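Local coordinates for protein thiosulfate sulfurtransferase (Pseudomonas aeruginosa, PDB 1YT8) that probably transfers sulfur from thiosulfate to cyanide, using a chain of repeated rhodanese-like domains, at residues R22-R30 with T64-L75; E32-F42 with E107-P115. One frame throughout, in Å; residues are numbered along the deposited sequence.

Contact 1: residues R22-R30 with T64-L75; sequences RELALLDVR and TPITVYDDGEGL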
loop_
_atom_site.group_PDB
_atom_site.type_symbol
_atom_site.label_atom_id
_atom_site.label_comp_id
_atom_site.label_asym_id
_atom_site.label_seq_id
_atom_site.Cartn_x
_atom_site.Cartn_y
_atom_site.Cartn_z
ATOM N N ARG A 22 -1.677 13.338 18.391
ATOM C CA ARG A 22 -0.561 14.179 17.976
ATOM C C ARG A 22 0.158 13.411 16.865
ATOM O O ARG A 22 0.275 12.188 16.931
ATOM C CB ARG A 22 0.413 14.415 19.140
ATOM C CG ARG A 22 -0.155 15.215 20.304
ATOM C CD ARG A 22 0.959 15.644 21.269
ATOM N NE ARG A 22 1.557 14.520 21.990
ATOM C CZ ARG A 22 1.104 14.041 23.145
ATOM N NH1 ARG A 22 0.040 14.586 23.721
ATOM N NH2 ARG A 22 1.722 13.019 23.732
ATOM N N GLU A 23 0.646 14.121 15.853
ATOM C CA GLU A 23 1.335 13.462 14.750
ATOM C C GLU A 23 2.532 12.647 15.198
ATOM O O GLU A 23 3.313 13.078 16.053
ATOM C CB GLU A 23 1.793 14.484 13.711
ATOM C CG GLU A 23 0.656 15.220 13.027
ATOM C CD GLU A 23 1.120 15.981 11.803
ATOM O OE1 GLU A 23 2.338 15.972 11.521
ATOM O OE2 GLU A 23 0.266 16.586 11.122
ATOM N N LEU A 24 2.669 11.462 14.616
ATOM C CA LEU A 24 3.783 10.577 14.922
ATOM C C LEU A 24 3.951 9.565 13.800
ATOM O O LEU A 24 3.004 9.258 13.069
ATOM C CB LEU A 24 3.541 9.839 16.247
ATOM C CG LEU A 24 2.395 8.824 16.326
ATOM C CD1 LEU A 24 2.840 7.471 15.775
ATOM C CD2 LEU A 24 1.965 8.667 17.773
ATOM N N ALA A 25 5.171 9.066 13.657
ATOM C CA ALA A 25 5.468 8.056 12.658
ATOM C C ALA A 25 6.191 6.931 13.387
ATOM O O ALA A 25 7.318 7.109 13.847
ATOM C CB ALA A 25 6.353 8.638 11.553
ATOM N N LEU A 26 5.516 5.793 13.523
ATOM C CA LEU A 26 6.079 4.614 14.184
ATOM C C LEU A 26 6.483 3.690 13.043
ATOM O O LEU A 26 5.630 3.056 12.419
ATOM C CB LEU A 26 5.020 3.942 15.059
ATOM C CG LEU A 26 5.410 2.652 15.782
ATOM C CD1 LEU A 26 6.601 2.912 16.693
ATOM C CD2 LEU A 26 4.224 2.144 16.586
ATOM N N LEU A 27 7.781 3.614 12.775
ATOM C CA LEU A 27 8.273 2.819 11.658
ATOM C C LEU A 27 8.982 1.515 11.998
ATOM O O LEU A 27 9.965 1.504 12.740
ATOM C CB LEU A 27 9.211 3.678 10.806
ATOM C CG LEU A 27 8.695 5.039 10.331
ATOM C CD1 LEU A 27 9.805 5.778 9.585
ATOM C CD2 LEU A 27 7.480 4.843 9.434
ATOM N N ASP A 28 8.477 0.421 11.437
ATOM C CA ASP A 28 9.072 -0.897 11.615
ATOM C C ASP A 28 10.050 -0.968 10.441
ATOM O O ASP A 28 9.628 -0.999 9.283
ATOM C CB ASP A 28 8.005 -1.983 11.467
ATOM C CG ASP A 28 8.519 -3.373 11.827
ATOM O OD1 ASP A 28 9.693 -3.684 11.522
ATOM O OD2 ASP A 28 7.742 -4.160 12.405
ATOM N N VAL A 29 11.347 -0.984 10.726
ATOM C CA VAL A 29 12.335 -1.013 9.653
ATOM C C VAL A 29 12.790 -2.396 9.186
ATOM O O VAL A 29 13.696 -2.505 8.360
ATOM C CB VAL A 29 13.576 -0.163 10.020
ATOM C CG1 VAL A 29 13.168 1.296 10.166
ATOM C CG2 VAL A 29 14.210 -0.680 11.312
ATOM N N ARG A 30 12.171 -3.449 9.708
ATOM C CA ARG A 30 12.508 -4.804 9.283
ATOM C C ARG A 30 11.898 -5.014 7.896
ATOM O O ARG A 30 11.154 -4.160 7.408
ATOM C CB ARG A 30 11.906 -5.833 10.243
ATOM C CG ARG A 30 12.452 -5.796 11.661
ATOM C CD ARG A 30 11.690 -6.771 12.547
ATOM N NE ARG A 30 10.316 -6.339 12.795
ATOM C CZ ARG A 30 9.376 -7.109 13.333
ATOM N NH1 ARG A 30 9.656 -8.362 13.680
ATOM N NH2 ARG A 30 8.155 -6.628 13.528
ATOM N N THR A 64 8.760 15.735 12.351
ATOM C CA THR A 64 7.717 14.822 12.823
ATOM C C THR A 64 8.357 13.882 13.843
ATOM O O THR A 64 9.482 13.423 13.643
ATOM C CB THR A 64 7.171 13.919 11.686
ATOM O OG1 THR A 64 6.578 14.721 10.662
ATOM C CG2 THR A 64 6.132 12.941 12.232
ATOM N N PRO A 65 7.665 13.602 14.957
ATOM C CA PRO A 65 8.257 12.690 15.943
ATOM C C PRO A 65 8.307 11.287 15.330
ATOM O O PRO A 65 7.276 10.629 15.187
ATOM C CB PRO A 65 7.281 12.767 17.113
ATOM C CG PRO A 65 6.743 14.170 17.008
ATOM C CD PRO A 65 6.498 14.299 15.525
ATOM N N ILE A 66 9.501 10.843 14.955
ATOM C CA ILE A 66 9.665 9.523 14.355
ATOM C C ILE A 66 10.270 8.546 15.352
ATOM O O ILE A 66 11.271 8.849 15.999
ATOM C CB ILE A 66 10.604 9.571 13.131
ATOM C CG1 ILE A 66 10.045 10.513 12.071
ATOM C CG2 ILE A 66 10.788 8.163 12.553
ATOM C CD1 ILE A 66 11.027 10.791 10.950
ATOM N N THR A 67 9.654 7.374 15.470
ATOM C CA THR A 67 10.149 6.335 16.366
ATOM C C THR A 67 10.322 5.058 15.541
ATOM O O THR A 67 9.346 4.493 15.044
ATOM C CB THR A 67 9.160 6.064 17.529
ATOM O OG1 THR A 67 8.968 7.265 18.292
ATOM C CG2 THR A 67 9.703 4.976 18.450
ATOM N N VAL A 68 11.568 4.618 15.386
ATOM C CA VAL A 68 11.860 3.410 14.616
ATOM C C VAL A 68 12.075 2.206 15.530
ATOM O O VAL A 68 12.427 2.356 16.700
ATOM C CB VAL A 68 13.126 3.592 13.734
ATOM C CG1 VAL A 68 12.905 4.702 12.717
ATOM C CG2 VAL A 68 14.329 3.916 14.604
ATOM N N TYR A 69 11.866 1.007 14.998
ATOM C CA TYR A 69 12.063 -0.196 15.796
ATOM C C TYR A 69 12.236 -1.439 14.936
ATOM O O TYR A 69 11.914 -1.445 13.748
ATOM C CB TYR A 69 10.870 -0.409 16.743
ATOM C CG TYR A 69 9.639 -1.023 16.085
ATOM C CD1 TYR A 69 9.475 -2.412 16.017
ATOM C CD2 TYR A 69 8.663 -0.220 15.492
ATOM C CE1 TYR A 69 8.372 -2.985 15.371
ATOM C CE2 TYR A 69 7.554 -0.784 14.837
ATOM C CZ TYR A 69 7.418 -2.165 14.781
ATOM O OH TYR A 69 6.345 -2.728 14.119
ATOM N N ASP A 70 12.768 -2.483 15.558
ATOM C CA ASP A 70 12.941 -3.787 14.931
ATOM C C ASP A 70 12.833 -4.756 16.095
ATOM O O ASP A 70 12.343 -4.379 17.158
ATOM C CB ASP A 70 14.296 -3.930 14.220
ATOM C CG ASP A 70 15.489 -3.664 15.128
ATOM O OD1 ASP A 70 15.368 -3.768 16.367
ATOM O OD2 ASP A 70 16.568 -3.362 14.578
ATOM N N ASP A 71 13.263 -5.996 15.917
ATOM C CA ASP A 71 13.175 -6.934 17.023
ATOM C C ASP A 71 14.557 -7.407 17.454
ATOM O O ASP A 71 14.757 -8.586 17.733
ATOM C CB ASP A 71 12.280 -8.121 16.654
ATOM C CG ASP A 71 11.894 -8.961 17.868
ATOM O OD1 ASP A 71 11.706 -8.386 18.960
ATOM O OD2 ASP A 71 11.765 -10.191 17.728
ATOM N N GLY A 72 15.507 -6.474 17.496
ATOM C CA GLY A 72 16.861 -6.794 17.922
ATOM C C GLY A 72 17.894 -7.042 16.838
ATOM O O GLY A 72 19.058 -7.316 17.148
ATOM N N GLU A 73 17.495 -6.933 15.573
ATOM C CA GLU A 73 18.414 -7.177 14.461
ATOM C C GLU A 73 19.517 -6.134 14.301
ATOM O O GLU A 73 20.499 -6.371 13.595
ATOM C CB GLU A 73 17.639 -7.283 13.141
ATOM C CG GLU A 73 16.698 -8.475 13.071
ATOM C CD GLU A 73 15.286 -8.149 13.537
ATOM O OE1 GLU A 73 15.114 -7.213 14.345
ATOM O OE2 GLU A 73 14.349 -8.848 13.098
ATOM N N GLY A 74 19.358 -4.982 14.947
ATOM C CA GLY A 74 20.355 -3.934 14.826
ATOM C C GLY A 74 20.072 -3.030 13.638
ATOM O O GLY A 74 20.937 -2.271 13.196
ATOM N N LEU A 75 18.851 -3.117 13.117
ATOM C CA LEU A 75 18.433 -2.302 11.981
ATOM C C LEU A 75 17.978 -0.915 12.439
ATOM O O LEU A 75 18.246 0.087 11.778
ATOM C CB LEU A 75 17.276 -2.982 11.237
ATOM C CG LEU A 75 17.506 -4.342 10.563
ATOM C CD1 LEU A 75 16.198 -4.848 9.970
ATOM C CD2 LEU A 75 18.554 -4.208 9.475
HETATM O O HOH W 1 12.113 -10.075 13.671
#
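Tyr69 lies across Asp28, the last matched pair of two parallel strands, 25-28 and 66-69, whose axes approach to 4.8 Å. Its CG sits between backbone N and carbonyl carbon (chi1 79°), a torsion that leans the ring toward strand 25-28 over the face it shares with Asp28. From CB outward, CD2 passes the carbonyl oxygen of Leu27 and lies 3.9 Å from Leu26 CD1; Asp28 CA lies over one ring face near CE2, a CH-pi contact (3.9 Å from Asp28 CA to the Tyr69 ring centroid); CE1 and CZ graze the Asp28 carboxylate, and OH ends 2.6 Å from Asp28 OD2 in a weak hydrogen bond. That carboxylate is also gripped side-on by Arg30: in a salt bridge Arg30 NH2 meets Asp28 OD2 at 2.7 Å and Arg30 NE meets Asp28 OD1 at 3.0 Å, each oxygen using its syn lone pair, while the backbone N of Arg30 closes an Asx turn on OD1. The acid is thus fixed in rotation and its negative charge probably well compensated. A water links Arg30 NH1 to Glu73 OE2. Along the strands the backbones alternate as donor and acceptor, from Ala25 N with Pro65 O to Val29 N with Tyr69 O. Ala25, Leu27, Ile66 and Val68 pack on the other face. Flanked by strands 44-45 and 91-94, the pair lies inside the parallel sheet of a rhodanese-like domain.

Contact 2: residues E32-F42 with E107-P115; sequences EDPFAQAHPLF and ELFRDVNVP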
loop_
_atom_site.group_PDB
_atom_site.type_symbol
_atom_site.label_atom_id
_atom_site.label_comp_id
_atom_site.label_asym_id
_atom_site.label_seq_id
_atom_site.Cartn_x
_atom_site.Cartn_y
_atom_site.Cartn_z
ATOM N N GLU A 32 9.393 -6.769 5.081
ATOM C CA GLU A 32 7.955 -6.991 5.182
ATOM C C GLU A 32 7.501 -8.307 5.804
ATOM O O GLU A 32 6.556 -8.312 6.591
ATOM C CB GLU A 32 7.283 -6.820 3.811
ATOM C CG GLU A 32 5.756 -6.731 3.911
ATOM C CD GLU A 32 5.063 -6.566 2.570
ATOM O OE1 GLU A 32 5.163 -7.481 1.725
ATOM O OE2 GLU A 32 4.407 -5.521 2.363
ATOM N N ASP A 33 8.148 -9.425 5.477
ATOM C CA ASP A 33 7.690 -10.682 6.057
ATOM C C ASP A 33 7.774 -10.694 7.586
ATOM O O ASP A 33 6.826 -11.101 8.251
ATOM C CB ASP A 33 8.435 -11.881 5.464
ATOM C CG ASP A 33 7.711 -13.189 5.734
ATOM O OD1 ASP A 33 6.493 -13.259 5.461
ATOM O OD2 ASP A 33 8.350 -14.143 6.218
ATOM N N PRO A 34 8.909 -10.270 8.166
ATOM C CA PRO A 34 8.925 -10.290 9.635
ATOM C C PRO A 34 7.935 -9.269 10.222
ATOM O O PRO A 34 7.332 -9.508 11.264
ATOM C CB PRO A 34 10.389 -10.001 9.984
ATOM C CG PRO A 34 10.964 -9.388 8.733
ATOM C CD PRO A 34 10.269 -10.117 7.624
ATOM N N PHE A 35 7.765 -8.141 9.536
ATOM C CA PHE A 35 6.816 -7.110 9.963
ATOM C C PHE A 35 5.428 -7.743 10.036
ATOM O O PHE A 35 4.700 -7.571 11.009
ATOM C CB PHE A 35 6.791 -5.965 8.938
ATOM C CG PHE A 35 5.580 -5.066 9.037
ATOM C CD1 PHE A 35 5.471 -4.121 10.053
ATOM C CD2 PHE A 35 4.560 -5.148 8.088
ATOM C CE1 PHE A 35 4.362 -3.263 10.120
ATOM C CE2 PHE A 35 3.453 -4.300 8.147
ATOM C CZ PHE A 35 3.355 -3.355 9.165
ATOM N N ALA A 36 5.081 -8.493 8.997
ATOM C CA ALA A 36 3.779 -9.139 8.909
ATOM C C ALA A 36 3.494 -10.192 9.981
ATOM O O ALA A 36 2.356 -10.633 10.120
ATOM C CB ALA A 36 3.603 -9.745 7.526
ATOM N N GLN A 37 4.511 -10.601 10.737
ATOM C CA GLN A 37 4.291 -11.597 11.785
ATOM C C GLN A 37 3.846 -10.966 13.101
ATOM O O GLN A 37 3.155 -11.604 13.896
ATOM C CB GLN A 37 5.558 -12.431 12.017
ATOM C CG GLN A 37 6.123 -13.037 10.740
ATOM C CD GLN A 37 5.057 -13.711 9.886
ATOM O OE1 GLN A 37 5.020 -13.538 8.664
ATOM N NE2 GLN A 37 4.189 -14.487 10.524
ATOM N N ALA A 38 4.235 -9.713 13.328
ATOM C CA ALA A 38 3.866 -9.009 14.553
ATOM C C ALA A 38 4.295 -7.544 14.546
ATOM O O ALA A 38 5.466 -7.227 14.331
ATOM C CB ALA A 38 4.471 -9.719 15.764
ATOM N N HIS A 39 3.342 -6.652 14.792
ATOM C CA HIS A 39 3.631 -5.225 14.829
ATOM C C HIS A 39 2.488 -4.454 15.466
ATOM O O HIS A 39 1.348 -4.917 15.480
ATOM C CB HIS A 39 3.891 -4.697 13.411
ATOM C CG HIS A 39 2.718 -4.813 12.488
ATOM N ND1 HIS A 39 1.660 -3.928 12.513
ATOM C CD2 HIS A 39 2.446 -5.694 11.495
ATOM C CE1 HIS A 39 0.791 -4.256 11.572
ATOM N NE2 HIS A 39 1.244 -5.324 10.941
ATOM N N PRO A 40 2.788 -3.277 16.041
ATOM C CA PRO A 40 1.742 -2.465 16.670
ATOM C C PRO A 40 0.732 -2.044 15.607
ATOM O O PRO A 40 1.077 -1.914 14.433
ATOM C CB PRO A 40 2.521 -1.280 17.236
ATOM C CG PRO A 40 3.852 -1.891 17.572
ATOM C CD PRO A 40 4.123 -2.736 16.348
ATOM N N LEU A 41 -0.507 -1.822 16.023
ATOM C CA LEU A 41 -1.576 -1.436 15.103
ATOM C C LEU A 41 -1.241 -0.326 14.109
ATOM O O LEU A 41 -1.495 -0.463 12.907
ATOM C CB LEU A 41 -2.820 -1.036 15.900
ATOM C CG LEU A 41 -4.046 -0.599 15.096
ATOM C CD1 LEU A 41 -4.413 -1.681 14.080
ATOM C CD2 LEU A 41 -5.210 -0.351 16.056
ATOM N N PHE A 42 -0.669 0.769 14.600
ATOM C CA PHE A 42 -0.354 1.897 13.735
ATOM C C PHE A 42 1.089 2.009 13.272
ATOM O O PHE A 42 1.515 3.055 12.763
ATOM C CB PHE A 42 -0.829 3.193 14.399
ATOM C CG PHE A 42 -2.327 3.295 14.476
ATOM C CD1 PHE A 42 -3.079 3.435 13.311
ATOM C CD2 PHE A 42 -2.993 3.147 15.691
ATOM C CE1 PHE A 42 -4.476 3.420 13.351
ATOM C CE2 PHE A 42 -4.387 3.130 15.744
ATOM C CZ PHE A 42 -5.132 3.265 14.570
ATOM N N GLU A 107 -0.755 -4.177 22.382
ATOM C CA GLU A 107 -1.382 -5.166 21.515
ATOM C C GLU A 107 -0.551 -5.314 20.241
ATOM O O GLU A 107 -0.016 -4.333 19.730
ATOM C CB GLU A 107 -2.806 -4.714 21.168
ATOM C CG GLU A 107 -3.656 -5.732 20.399
ATOM C CD GLU A 107 -4.029 -6.967 21.219
ATOM O OE1 GLU A 107 -3.934 -6.930 22.464
ATOM O OE2 GLU A 107 -4.438 -7.979 20.614
ATOM N N LEU A 108 -0.431 -6.541 19.739
ATOM C CA LEU A 108 0.330 -6.789 18.517
ATOM C C LEU A 108 -0.547 -7.439 17.453
ATOM O O LEU A 108 -1.435 -8.229 17.768
ATOM C CB LEU A 108 1.550 -7.667 18.816
ATOM C CG LEU A 108 2.668 -6.938 19.577
ATOM C CD1 LEU A 108 3.803 -7.906 19.899
ATOM C CD2 LEU A 108 3.182 -5.778 18.726
ATOM N N PHE A 109 -0.285 -7.107 16.194
ATOM C CA PHE A 109 -1.068 -7.625 15.077
ATOM C C PHE A 109 -0.197 -8.248 14.000
ATOM O O PHE A 109 0.958 -7.864 13.824
ATOM C CB PHE A 109 -1.860 -6.483 14.430
ATOM C CG PHE A 109 -2.876 -5.843 15.336
ATOM C CD1 PHE A 109 -4.222 -6.169 15.225
ATOM C CD2 PHE A 109 -2.491 -4.888 16.273
ATOM C CE1 PHE A 109 -5.179 -5.552 16.032
ATOM C CE2 PHE A 109 -3.438 -4.263 17.090
ATOM C CZ PHE A 109 -4.787 -4.595 16.969
ATOM N N ARG A 110 -0.751 -9.208 13.271
ATOM C CA ARG A 110 -0.005 -9.807 12.173
ATOM C C ARG A 110 -0.642 -9.299 10.885
ATOM O O ARG A 110 -1.621 -8.545 10.929
ATOM C CB ARG A 110 -0.049 -11.339 12.219
ATOM C CG ARG A 110 -1.437 -11.934 12.207
ATOM C CD ARG A 110 -1.393 -13.429 11.900
ATOM N NE ARG A 110 -1.012 -13.688 10.513
ATOM C CZ ARG A 110 0.211 -14.023 10.110
ATOM N NH1 ARG A 110 1.200 -14.153 10.987
ATOM N NH2 ARG A 110 0.446 -14.222 8.820
ATOM N N ASP A 111 -0.074 -9.712 9.755
ATOM C CA ASP A 111 -0.526 -9.327 8.418
ATOM C C ASP A 111 -0.193 -7.871 8.089
ATOM O O ASP A 111 0.593 -7.237 8.796
ATOM C CB ASP A 111 -2.033 -9.579 8.256
ATOM C CG ASP A 111 -2.393 -10.049 6.857
ATOM O OD1 ASP A 111 -2.479 -9.213 5.934
ATOM O OD2 ASP A 111 -2.569 -11.271 6.671
ATOM N N VAL A 112 -0.779 -7.352 7.010
ATOM C CA VAL A 112 -0.521 -5.975 6.580
ATOM C C VAL A 112 -1.802 -5.143 6.449
ATOM O O VAL A 112 -2.898 -5.697 6.350
ATOM C CB VAL A 112 0.225 -5.953 5.222
ATOM C CG1 VAL A 112 1.554 -6.682 5.344
ATOM C CG2 VAL A 112 -0.638 -6.605 4.137
ATOM N N ASN A 113 -1.646 -3.818 6.448
ATOM C CA ASN A 113 -2.763 -2.870 6.332
ATOM C C ASN A 113 -3.832 -3.203 7.375
ATOM O O ASN A 113 -5.036 -3.178 7.095
ATOM C CB ASN A 113 -3.371 -2.936 4.924
ATOM C CG ASN A 113 -2.316 -2.873 3.824
ATOM O OD1 ASN A 113 -2.312 -3.704 2.916
ATOM N ND2 ASN A 113 -1.424 -1.886 3.896
ATOM N N VAL A 114 -3.374 -3.485 8.591
ATOM C CA VAL A 114 -4.258 -3.874 9.683
ATOM C C VAL A 114 -5.321 -2.850 10.083
ATOM O O VAL A 114 -6.480 -3.215 10.286
ATOM C CB VAL A 114 -3.424 -4.303 10.910
ATOM C CG1 VAL A 114 -4.337 -4.780 12.035
ATOM C CG2 VAL A 114 -2.478 -5.431 10.499
ATOM N N PRO A 115 -4.953 -1.563 10.205
ATOM C CA PRO A 115 -5.992 -0.598 10.582
ATOM C C PRO A 115 -7.159 -0.634 9.591
ATOM O O PRO A 115 -8.330 -0.648 9.985
ATOM C CB PRO A 115 -5.249 0.735 10.553
ATOM C CG PRO A 115 -3.861 0.345 10.983
ATOM C CD PRO A 115 -3.623 -0.926 10.183
HETATM O O HOH W 2 1.779 -14.101 13.797
HETATM O O HOH W 3 -1.035 -1.859 18.720
#
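A single antiparallel bridge, His39 with Phe109, joins segment 32-42 to the chain leading into helix 114-127. His39 N donates to Phe109 O and Phe109 N to His39 O, both at 2.8 Å, and Asp111 N reaches Ala36 O farther along. The His39 ring sits between Phe35 CZ, over the centre of one face, and Phe109 O, on the opposite face. A chi1 of 63° sets it between Phe35 and segment 107-115: ND1 donates to Pro40 O at 2.8 Å, while NE2 crosses to Asp111 O at 2.9 Å, the acceptor almost exactly in the ring plane. Val114 CG2 approaches CE1 obliquely. Beyond the bridge, Leu41 CD1 lies over a face of the Phe109 ring and also touches Val114 CG1 and Pro115 CG at 3.7 Å each. One water joins Leu41 N to Glu107 O; another joins Gln37 O to Arg110 NH1. Outside, Tyr490 OH binds Asp111 OD2 and Arg110 NH2, and helix 514-521 packs on Leu41 and Phe109. Two bonds to backbone carbonyls hold the orientation of the buried imidazole, consistent with a proton on each nitrogen, a cationic form that the carbonyl dipoles would probably stabilise.

How the contacts relate
The centres of contacts 1 and 2 lie about 13 Å apart, and the segments alternate along the chain: 22-30, 32-42, 64-75, 107-115. Strand 25-28 of contact 1 and helix 32-35 of contact 2 follow each other in the chain. The contacts also touch: Arg30 NH2 probably donates to Ala38 O, at 2.9 Å, while Tyr69 OH packs on His39 and Pro40 and Asp28 OD2 on the Phe35 ring. Contact 1 joins two inner strands of the first five-stranded parallel sheet, whereas contact 2 ties the chain beside that sheet to the segment entering helix 114-127, with the C-terminal helices 501-512 and 514-521 packed against it.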